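Side-chain contacts in beta-lactamase (Chitinophaga pinensis, PDB 6N36), which probably hydrolyses the beta-lactam ring of penicillin-like antibiotics, using two zinc ions held in a metallo-beta-lactamase fold: residues A[223-226]-A[227-231]; A[186-189]-A[190-194]; A[144-148]-A[149-153]; A[51-55]-A[56-60]; A[10-14]-A[15-19]. All blocks are in the same frame, centred on the assembly; numbering follows the deposited sequence.

Contact 1: A[223-226]-A[227-231]; sequences LAPH and AGQYE. With ZN (zinc ion), chain B.
His226 touches Gln229 through its CB and ring edge while its NE2 binds a zinc ion at 2.1 Å, a metal also held by Asp87, His88 and a water. The other ring nitrogen, ND1, is hydrogen-bonded to OD2 of Asp36, so both ends of the imidazole are fixed. Gln229 stands one turn further on. Its extended chain brings OE1 to the edge of the imidazole, 3.6 Å from His226 CB, with the amide turned 87° from the ring plane. The same OE1 accepts a weak hydrogen bond from His226 N at 3.5 Å. In return Gln229 N donates to His226 O at 3.0 Å, approaching 49° above the carbonyl plane. A glutamine suits this place because its extended chain can carry a polar end to the peptide of the metal ligand. Behind this layer Tyr230 packs against the backbone of Leu223 and Ala224. With chi1 at 65° its CG stands between backbone N and carbonyl carbon, and Leu223 CA and Ala224 N cover one ring face. Leu223 CA sits 3.9 Å from the ring centroid in a CH-pi contact, and Leu223 CD2 meets Tyr230 CE2 at 3.6 Å. The small Ala224 allows its CB to come within 3.7 Å of Tyr230 CD1. The loop after strand 221-223 presents the last ligand of an Asp-His-His zinc site, as in subclass B3 metallo-beta-lactamases.

Contact 2: A[186-189]-A[190-194]; sequences PSIL and NDTKL
Ile188 lays its CG2 branch against Thr192, 4.0 Å from Thr192 CB, the two side chains crossing at about a right angle. They meet because a type I beta turn from Leu189 to Thr192 folds the chain back on itself. Thr192 N closes the turn on Leu189 O at 3.2 Å, a fairly straight bond (161° at the hydrogen) reaching the oxygen from well above the carbonyl plane. Asn190 and Asp191 occupy its two corners, where polar side chains can face solvent. The other branch of Ile188 ends in CD1, which meets Leu194 CD1 at 4.3 Å. This apolar pair is buried against Tyr207 and helix 250-268, whose Arg267 also donates to Leu189 O and Thr192 O. Just before the turn, Ser187 O accepts from ND1 of His160, a zinc ligand, so this loop supplies part of the second shell. Leu189, about 6 Å from a zinc ion, leans on Val122. The torsion of Thr192 sets its methyl group beside Ile188, while OG1 stands opposite the carbonyl carbon (chi1 -67°), facing a water. That water bridges the mouth of the turn, accepting from Leu189 N at 2.8 Å and bonded to Thr192 OG1 at 2.8 Å.

Contact 3: A[144-148]-A[149-153]; sequences SIQLG and GMKIV
A beta hairpin with a two-residue loop, closed by a type I' turn from Leu147 to Met150, joins edge strand 144-147 to strand 150-156 in one of the two sheets of the metallo-beta-lactamase sandwich. Ile145 and Ile152 form a hydrogen-bonded antiparallel pair: Ile145 N reaches Ile152 O at 2.7 Å, and Ile152 N reaches Ile145 O at 2.7 Å. Both donors lie in the carbonyl planes, and the bonds are nearly straight. Nearer the turn, Leu147 N donates to Met150 O at 3.1 Å and Met150 N to Leu147 O at 2.9 Å, the latter from above the carbonyl plane. Glycines occupy both corners of the turn. Gly148 and Gly149 both have positive phi, which favours glycine; at the backbone angles of Gly149 (phi 94°) a CB would also run into the O of Gly148.

The two faces differ in character. On one, Ile145 and Ile152 cross at a slant, with Ile145 CD1 4.2 Å from Ile152 CG2, while Met150 bends its chain toward Phe169. The branched and flexible apolar groups there also meet Ile42, Ile78, Leu80 and Phe167, filling the space between the sheets. On the other, Lys151 runs out fully extended, its CG opposite the backbone N (chi1 179°), and lays CE on Ser144 CB at 3.6 Å, a diagonal contact. Gln146 CG lies 4.3 Å from Lys151 CG. The contact between these side chains is made by their methylenes, so the charged and amide ends can stay near solvent. The hairpin is therefore amphipathic, apolar toward the opposing sheet and mostly polar on the other face.

Contact 4: A[51-55]-A[56-60]; sequences INTGV and AGSDT
A type II beta turn from Val55 to Ser58 carries the chain from the loop after strand 48-51 into helix 58-69, with Ser58 N bonded to Val55 O at 3.0 Å. Gly57 takes the third position, where phi is 98°, a conformation that suits a residue without a side chain. Ser58 then reinforces the turn through its hydroxyl. Its chi1 of 63° places OG between the backbone N and the carbonyl carbon, pointing back over the loop. From there OG donates to Val55 O at 2.7 Å and accepts from Gly54 N at 2.9 Å. The carbonyl of Val55 is thus gripped twice, by the amide and the hydroxyl of one residue, each tilted about 20° from its plane. Gly54 suits its position because its bare CA lets the CB of Ser58 come close. Thr53 CB lies 3.8 Å from Ser58 OG, and Thr53 OG1 donates to Gly54 O at 2.9 Å, while it also accepts from the amide of Ala91. The Val55 side chain lies beside Ala56, CG2 3.6 Å from Ala56 O, and its branches pack on Trp16 and Ser17 of helix 14-17. In this buried place a short hydroxyl, both donor and acceptor, satisfies two backbone groups at once, which probably holds the strand-to-helix connection in one shape.

Contact 5: A[10-14]-A[15-19]; sequences LYVDK and EWSAD
Trp16 N bonds to Asp13 O at 2.8 Å, the shortest hydrogen bond of this helix start, reaching the oxygen from 51° above the carbonyl plane. Asp13 is the N-cap of helix 14-17. Its CG stands opposite the backbone N (chi1 -178°), which swings the carboxylate forward so that OD1 accepts from Glu15 N at 2.9 Å. That amide comes on the anti side of the carboxylate, somewhat out of its plane. Aspartate suits the place, since its short chain can reach an amide just two residues on.

The stem of the same residue meets Trp16. Asp13 CB sits 3.5 Å from the centroid of the five-membered ring, almost exactly on its normal, a CH-pi contact over the face. At the six-membered ring, Tyr11 approaches with its edge toward the face in a T-shaped pair, centroids 5.4 Å apart and planes at 69°. Val12 adds an apolar touch, CG1 lying 4.1 Å from Trp16 CB. The large flat indole thus gathers Tyr11, Val12 and Asp13, and Leu37 and Asp36 also meet it. Tyr11 O is held by the hydroxyl of Tyr86, and the Trp16 side chain lies about 5 Å from a zinc ion, beside what is probably the active site.

Glu15 lies alongside Asp13, their OE1 and OD1 atoms 4.7 Å apart. Two carboxylates this close would probably be mildly unfavourable, a cost offset in part by the amide bond to Asp13 OD1 and perhaps by Lys14, whose NZ is 4.9 Å from Glu15 OE2.

Along the chain the order is contact 5, 4, 3, 2 and 1. Contacts 1, 4 and 5 touch one another beside the zinc site, and contact 2 also reaches near it through Leu189. Trp16 of contact 5 touches both His226 of contact 1 and Val55 of contact 4, and Asn52 of contact 4 meets Pro225 of contact 1. Contacts 4 and 5 have centres about 11 Å apart. Contact 2, on the loop leading to helix 203-215, brushes contact 1 where Ser187 meets Gln229. Contact 3 stands apart, its centre about 32 Å from that of contact 2, in the five-strand sheet that ends in strand 221-223. The loops around the metals are thus built from well-separated parts of the sequence.

Contact 1: A[223-226]-A[227-231]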
# COMPACT_ATOMS: atom_id res chain seq x y z
N LEU A 223 -4.69 8.30 -2.26
CA LEU A 223 -3.31 8.32 -1.73
C LEU A 223 -2.65 7.06 -2.28
O LEU A 223 -3.29 6.25 -2.90
CB LEU A 223 -3.28 8.37 -0.20
CG LEU A 223 -3.91 9.63 0.44
CD1 LEU A 223 -5.38 9.42 0.67
CD2 LEU A 223 -3.24 9.98 1.74
N ALA A 224 -1.36 6.97 -2.08
CA ALA A 224 -0.55 5.88 -2.65
C ALA A 224 0.58 5.55 -1.67
O ALA A 224 0.78 6.24 -0.69
CB ALA A 224 -0.01 6.31 -4.00
N PRO A 225 1.32 4.45 -1.94
CA PRO A 225 2.31 3.97 -1.00
C PRO A 225 3.57 4.83 -0.90
O PRO A 225 4.27 4.64 0.06
CB PRO A 225 2.67 2.58 -1.53
CG PRO A 225 1.46 2.14 -2.29
CD PRO A 225 0.98 3.42 -2.95
N HIS A 226 3.86 5.65 -1.91
CA HIS A 226 5.03 6.55 -1.89
C HIS A 226 4.52 7.98 -2.02
O HIS A 226 3.76 8.27 -2.95
CB HIS A 226 6.00 6.20 -3.01
CG HIS A 226 6.74 4.93 -2.76
ND1 HIS A 226 7.88 4.86 -1.94
CD2 HIS A 226 6.47 3.67 -3.16
CE1 HIS A 226 8.30 3.60 -1.91
NE2 HIS A 226 7.46 2.85 -2.62
N ALA A 227 5.07 8.88 -1.20
CA ALA A 227 4.62 10.29 -1.17
C ALA A 227 4.71 10.92 -2.56
O ALA A 227 3.85 11.75 -2.88
CB ALA A 227 5.52 11.03 -0.20
N GLY A 228 5.77 10.65 -3.30
CA GLY A 228 6.02 11.33 -4.59
C GLY A 228 4.97 10.94 -5.63
O GLY A 228 4.72 11.73 -6.58
N GLN A 229 4.37 9.75 -5.49
CA GLN A 229 3.39 9.25 -6.48
C GLN A 229 2.14 10.12 -6.47
O GLN A 229 1.48 10.20 -7.51
CB GLN A 229 3.08 7.78 -6.21
CG GLN A 229 4.27 6.95 -6.61
CD GLN A 229 4.12 5.50 -6.30
OE1 GLN A 229 3.43 5.12 -5.34
NE2 GLN A 229 4.86 4.71 -7.09
N TYR A 230 1.77 10.72 -5.33
CA TYR A 230 0.52 11.52 -5.19
C TYR A 230 0.85 12.90 -4.66
O TYR A 230 -0.11 13.59 -4.31
CB TYR A 230 -0.54 10.81 -4.37
CG TYR A 230 -0.23 10.56 -2.91
CD1 TYR A 230 0.74 9.66 -2.50
CD2 TYR A 230 -0.94 11.22 -1.92
CE1 TYR A 230 0.98 9.39 -1.16
CE2 TYR A 230 -0.68 10.99 -0.58
CZ TYR A 230 0.28 10.07 -0.19
OH TYR A 230 0.56 9.81 1.13
N GLU A 231 2.13 13.29 -4.63
CA GLU A 231 2.58 14.65 -4.24
C GLU A 231 2.07 14.98 -2.83
O GLU A 231 1.59 16.09 -2.60
CB GLU A 231 2.14 15.62 -5.34
CG GLU A 231 2.92 15.38 -6.61
CD GLU A 231 4.30 16.02 -6.69
OE1 GLU A 231 5.01 16.15 -5.64
OE2 GLU A 231 4.66 16.43 -7.81
ZN ZN B . 7.63 0.79 -2.72
O HOH W 1 6.97 0.36 -4.57

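Contact 2: A[186-189]-A[190-194]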
# COMPACT_ATOMS: atom_id res chain seq x y z
N PRO A 186 1.14 1.55 -10.84
CA PRO A 186 1.79 0.51 -11.62
C PRO A 186 3.16 0.92 -12.16
O PRO A 186 3.39 0.95 -13.36
CB PRO A 186 0.77 0.23 -12.71
CG PRO A 186 0.16 1.57 -12.95
CD PRO A 186 -0.02 2.13 -11.56
N SER A 187 4.06 1.24 -11.25
CA SER A 187 5.46 1.53 -11.61
C SER A 187 6.16 0.27 -12.12
O SER A 187 5.89 -0.81 -11.66
CB SER A 187 6.19 2.21 -10.49
OG SER A 187 6.27 1.37 -9.38
N ILE A 188 7.03 0.44 -13.10
CA ILE A 188 7.79 -0.63 -13.79
C ILE A 188 9.26 -0.46 -13.42
O ILE A 188 9.81 0.62 -13.72
CB ILE A 188 7.55 -0.52 -15.30
CG1 ILE A 188 6.06 -0.55 -15.64
CG2 ILE A 188 8.29 -1.66 -15.98
CD1 ILE A 188 5.73 -0.11 -17.09
N LEU A 189 9.89 -1.50 -12.87
CA LEU A 189 11.31 -1.44 -12.49
C LEU A 189 12.15 -1.57 -13.77
O LEU A 189 11.68 -2.10 -14.82
CB LEU A 189 11.66 -2.55 -11.50
CG LEU A 189 11.01 -2.41 -10.12
CD1 LEU A 189 11.51 -3.50 -9.19
CD2 LEU A 189 11.28 -1.05 -9.55
N ASN A 190 13.37 -1.06 -13.69
CA ASN A 190 14.29 -1.12 -14.84
C ASN A 190 14.47 -2.55 -15.37
O ASN A 190 14.58 -2.70 -16.57
CB ASN A 190 15.62 -0.52 -14.41
CG ASN A 190 16.61 -0.40 -15.54
OD1 ASN A 190 16.20 -0.07 -16.65
ND2 ASN A 190 17.92 -0.51 -15.24
N ASP A 191 14.59 -3.54 -14.47
CA ASP A 191 15.01 -4.90 -14.92
C ASP A 191 13.79 -5.63 -15.51
O ASP A 191 13.97 -6.71 -16.10
CB ASP A 191 15.59 -5.72 -13.77
CG ASP A 191 16.97 -5.25 -13.30
OD1 ASP A 191 17.71 -4.72 -14.13
OD2 ASP A 191 17.22 -5.36 -12.09
N THR A 192 12.63 -5.04 -15.55
CA THR A 192 11.40 -5.77 -16.02
C THR A 192 11.29 -5.76 -17.54
O THR A 192 11.25 -4.69 -18.15
CB THR A 192 10.16 -5.18 -15.36
OG1 THR A 192 10.30 -5.51 -13.99
CG2 THR A 192 8.84 -5.74 -15.87
N LYS A 193 11.17 -6.95 -18.14
CA LYS A 193 10.90 -7.19 -19.56
C LYS A 193 9.41 -7.44 -19.75
O LYS A 193 8.90 -8.44 -19.26
CB LYS A 193 11.77 -8.37 -20.01
CG LYS A 193 11.68 -8.76 -21.47
CD LYS A 193 12.77 -9.82 -21.80
CE LYS A 193 12.67 -10.45 -23.17
NZ LYS A 193 12.97 -11.92 -23.12
N LEU A 194 8.68 -6.47 -20.32
CA LEU A 194 7.20 -6.57 -20.41
C LEU A 194 6.71 -7.66 -21.33
O LEU A 194 5.55 -8.10 -21.15
CB LEU A 194 6.67 -5.21 -20.85
CG LEU A 194 6.84 -4.13 -19.81
CD1 LEU A 194 6.48 -2.80 -20.42
CD2 LEU A 194 5.98 -4.36 -18.56
O HOH W 2 8.55 -3.95 -12.41

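Contact 3: A[144-148]-A[149-153]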
# COMPACT_ATOMS: atom_id res chain seq x y z
N SER A 144 -14.39 -8.12 -0.14
CA SER A 144 -14.63 -7.09 0.90
C SER A 144 -14.02 -7.54 2.24
O SER A 144 -14.09 -8.73 2.59
CB SER A 144 -16.09 -6.79 1.01
OG SER A 144 -16.70 -7.88 1.64
N ILE A 145 -13.43 -6.58 2.95
CA ILE A 145 -12.85 -6.72 4.30
C ILE A 145 -13.73 -5.81 5.17
O ILE A 145 -13.84 -4.58 4.86
CB ILE A 145 -11.37 -6.31 4.31
CG1 ILE A 145 -10.59 -7.14 3.28
CG2 ILE A 145 -10.77 -6.44 5.69
CD1 ILE A 145 -9.80 -6.31 2.30
N GLN A 146 -14.40 -6.42 6.12
CA GLN A 146 -15.38 -5.72 6.98
C GLN A 146 -14.94 -5.78 8.44
O GLN A 146 -14.64 -6.86 8.94
CB GLN A 146 -16.77 -6.33 6.78
CG GLN A 146 -17.26 -6.13 5.37
CD GLN A 146 -18.58 -6.82 5.17
OE1 GLN A 146 -18.64 -7.92 4.65
NE2 GLN A 146 -19.63 -6.19 5.67
N LEU A 147 -15.07 -4.66 9.13
CA LEU A 147 -14.77 -4.57 10.58
C LEU A 147 -15.44 -3.31 11.12
O LEU A 147 -15.22 -2.22 10.57
CB LEU A 147 -13.25 -4.47 10.79
CG LEU A 147 -12.82 -4.45 12.25
CD1 LEU A 147 -13.20 -5.70 12.99
CD2 LEU A 147 -11.33 -4.15 12.38
N GLY A 148 -16.24 -3.44 12.18
CA GLY A 148 -16.78 -2.28 12.92
C GLY A 148 -17.46 -1.25 12.03
O GLY A 148 -17.35 -0.04 12.31
N GLY A 149 -18.23 -1.70 11.02
CA GLY A 149 -19.00 -0.79 10.14
C GLY A 149 -18.27 -0.42 8.87
O GLY A 149 -18.92 0.13 7.98
N MET A 150 -16.95 -0.64 8.80
CA MET A 150 -16.15 -0.35 7.59
C MET A 150 -16.25 -1.51 6.62
O MET A 150 -16.26 -2.69 7.04
CB MET A 150 -14.67 -0.12 7.93
CG MET A 150 -14.46 1.16 8.57
SD MET A 150 -14.91 2.63 7.67
CE MET A 150 -13.87 2.35 6.24
N LYS A 151 -16.28 -1.14 5.35
CA LYS A 151 -16.22 -2.08 4.21
C LYS A 151 -15.11 -1.63 3.26
O LYS A 151 -15.21 -0.56 2.67
CB LYS A 151 -17.56 -2.14 3.48
CG LYS A 151 -17.54 -3.09 2.30
CD LYS A 151 -18.89 -3.41 1.69
CE LYS A 151 -18.73 -4.34 0.50
NZ LYS A 151 -19.98 -5.08 0.17
N ILE A 152 -14.07 -2.42 3.18
CA ILE A 152 -12.93 -2.15 2.28
C ILE A 152 -13.00 -3.16 1.13
O ILE A 152 -13.03 -4.36 1.40
CB ILE A 152 -11.63 -2.32 3.07
CG1 ILE A 152 -11.53 -1.35 4.25
CG2 ILE A 152 -10.46 -2.20 2.11
CD1 ILE A 152 -10.47 -1.80 5.24
N VAL A 153 -12.98 -2.65 -0.09
CA VAL A 153 -12.93 -3.54 -1.28
C VAL A 153 -11.50 -3.59 -1.86
O VAL A 153 -10.89 -2.53 -2.04
CB VAL A 153 -13.95 -3.09 -2.32
CG1 VAL A 153 -13.80 -3.95 -3.57
CG2 VAL A 153 -15.36 -3.14 -1.76

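Contact 4: A[51-55]-A[56-60]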
# COMPACT_ATOMS: atom_id res chain seq x y z
N ILE A 51 -2.95 -0.58 6.73
CA ILE A 51 -2.48 -0.84 5.36
C ILE A 51 -1.01 -0.41 5.28
O ILE A 51 -0.73 0.78 5.34
CB ILE A 51 -3.33 -0.10 4.32
CG1 ILE A 51 -4.82 -0.44 4.44
CG2 ILE A 51 -2.78 -0.43 2.94
CD1 ILE A 51 -5.71 0.42 3.56
N ASN A 52 -0.16 -1.41 5.12
CA ASN A 52 1.31 -1.32 4.93
C ASN A 52 2.06 -1.06 6.22
O ASN A 52 1.57 -0.39 7.15
CB ASN A 52 1.74 -0.26 3.91
CG ASN A 52 1.35 -0.60 2.49
OD1 ASN A 52 1.08 -1.76 2.16
ND2 ASN A 52 1.29 0.43 1.64
N THR A 53 3.27 -1.57 6.25
CA THR A 53 4.37 -1.08 7.14
C THR A 53 5.34 -0.29 6.29
O THR A 53 5.07 0.02 5.15
CB THR A 53 5.02 -2.20 7.95
OG1 THR A 53 5.87 -2.97 7.08
CG2 THR A 53 4.03 -3.10 8.67
N GLY A 54 6.47 0.11 6.89
CA GLY A 54 7.63 0.51 6.11
C GLY A 54 8.66 -0.61 6.08
O GLY A 54 8.32 -1.77 6.07
N VAL A 55 9.92 -0.26 6.17
CA VAL A 55 11.02 -1.25 6.22
C VAL A 55 11.08 -1.84 7.62
O VAL A 55 10.40 -1.36 8.54
CB VAL A 55 12.35 -0.60 5.81
CG1 VAL A 55 12.32 -0.15 4.37
CG2 VAL A 55 12.72 0.53 6.76
N ALA A 56 11.92 -2.85 7.80
CA ALA A 56 12.14 -3.45 9.14
C ALA A 56 12.48 -2.34 10.14
O ALA A 56 13.20 -1.41 9.80
CB ALA A 56 13.24 -4.46 9.09
N GLY A 57 11.89 -2.43 11.34
CA GLY A 57 12.06 -1.41 12.38
C GLY A 57 10.91 -0.43 12.40
O GLY A 57 10.73 0.26 13.44
N SER A 58 10.08 -0.37 11.35
CA SER A 58 9.01 0.65 11.29
C SER A 58 7.84 0.32 12.24
O SER A 58 7.02 1.22 12.49
CB SER A 58 8.59 0.87 9.86
OG SER A 58 8.03 -0.33 9.32
N ASP A 59 7.78 -0.88 12.82
CA ASP A 59 6.78 -1.21 13.89
C ASP A 59 6.92 -0.21 15.03
O ASP A 59 5.87 0.21 15.62
CB ASP A 59 6.90 -2.67 14.30
CG ASP A 59 8.30 -3.09 14.74
OD1 ASP A 59 9.25 -2.94 13.94
OD2 ASP A 59 8.43 -3.64 15.88
N THR A 60 8.14 0.20 15.38
CA THR A 60 8.36 1.18 16.46
C THR A 60 7.65 2.50 16.12
O THR A 60 6.99 3.09 17.04
CB THR A 60 9.86 1.40 16.70
OG1 THR A 60 10.34 0.12 17.12
CG2 THR A 60 10.11 2.44 17.76

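Contact 5: A[10-14]-A[15-19]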
# COMPACT_ATOMS: atom_id res chain seq x y z
N LEU A 10 20.37 -4.24 2.98
CA LEU A 10 19.26 -3.84 2.08
C LEU A 10 19.26 -2.32 1.93
O LEU A 10 19.41 -1.61 2.94
CB LEU A 10 17.91 -4.30 2.65
CG LEU A 10 17.57 -5.77 2.41
CD1 LEU A 10 16.29 -6.13 3.16
CD2 LEU A 10 17.43 -6.04 0.92
N TYR A 11 18.99 -1.84 0.73
CA TYR A 11 18.85 -0.39 0.49
C TYR A 11 17.65 0.18 1.25
O TYR A 11 16.55 -0.35 1.11
CB TYR A 11 18.67 -0.10 -0.99
CG TYR A 11 18.27 1.32 -1.29
CD1 TYR A 11 19.17 2.35 -1.12
CD2 TYR A 11 17.01 1.63 -1.75
CE1 TYR A 11 18.83 3.66 -1.40
CE2 TYR A 11 16.64 2.93 -2.04
CZ TYR A 11 17.57 3.95 -1.88
OH TYR A 11 17.24 5.24 -2.17
N VAL A 12 17.88 1.27 1.96
CA VAL A 12 16.80 2.08 2.59
C VAL A 12 17.01 3.54 2.22
O VAL A 12 18.05 4.11 2.62
CB VAL A 12 16.73 1.84 4.12
CG1 VAL A 12 15.63 2.64 4.78
CG2 VAL A 12 16.56 0.36 4.44
N ASP A 13 16.09 4.15 1.50
CA ASP A 13 16.08 5.60 1.14
C ASP A 13 15.96 6.40 2.45
O ASP A 13 15.08 6.06 3.24
CB ASP A 13 14.94 5.87 0.17
CG ASP A 13 14.78 7.29 -0.39
OD1 ASP A 13 14.94 8.23 0.35
OD2 ASP A 13 14.39 7.44 -1.57
N LYS A 14 16.71 7.46 2.63
CA LYS A 14 16.60 8.22 3.90
C LYS A 14 15.14 8.65 4.13
O LYS A 14 14.67 8.69 5.32
CB LYS A 14 17.57 9.41 3.88
CG LYS A 14 17.12 10.56 2.99
CD LYS A 14 18.08 11.78 3.01
CE LYS A 14 18.79 11.93 1.68
NZ LYS A 14 17.85 12.05 0.54
N GLU A 15 14.38 8.95 3.06
CA GLU A 15 12.98 9.42 3.22
C GLU A 15 12.06 8.26 3.66
O GLU A 15 10.94 8.51 4.21
CB GLU A 15 12.49 10.05 1.92
CG GLU A 15 13.24 11.33 1.58
CD GLU A 15 12.65 12.13 0.43
OE1 GLU A 15 11.73 11.60 -0.25
OE2 GLU A 15 13.08 13.30 0.23
N TRP A 16 12.50 7.02 3.47
CA TRP A 16 11.67 5.85 3.89
C TRP A 16 11.58 5.78 5.41
O TRP A 16 10.58 5.29 5.95
CB TRP A 16 12.24 4.54 3.34
CG TRP A 16 12.05 4.36 1.88
CD1 TRP A 16 11.49 5.23 0.99
CD2 TRP A 16 12.50 3.22 1.13
NE1 TRP A 16 11.57 4.71 -0.27
CE2 TRP A 16 12.13 3.46 -0.21
CE3 TRP A 16 13.18 2.05 1.46
CZ2 TRP A 16 12.47 2.55 -1.22
CZ3 TRP A 16 13.48 1.14 0.47
CH2 TRP A 16 13.14 1.41 -0.85
N SER A 17 12.65 6.17 6.08
CA SER A 17 12.81 6.00 7.55
C SER A 17 12.58 7.34 8.26
O SER A 17 12.50 7.33 9.50
CB SER A 17 14.18 5.41 7.84
OG SER A 17 14.18 4.02 7.52
N ALA A 18 12.51 8.45 7.52
CA ALA A 18 12.39 9.82 8.08
C ALA A 18 11.04 9.96 8.79
O ALA A 18 10.00 9.61 8.21
CB ALA A 18 12.54 10.88 7.02
N ASP A 19 11.03 10.52 9.98
CA ASP A 19 9.78 10.68 10.74
C ASP A 19 8.90 11.71 10.05
O ASP A 19 9.37 12.57 9.28
CB ASP A 19 10.08 11.03 12.20
CG ASP A 19 8.96 10.72 13.17
OD1 ASP A 19 7.90 10.17 12.76
OD2 ASP A 19 9.14 11.06 14.33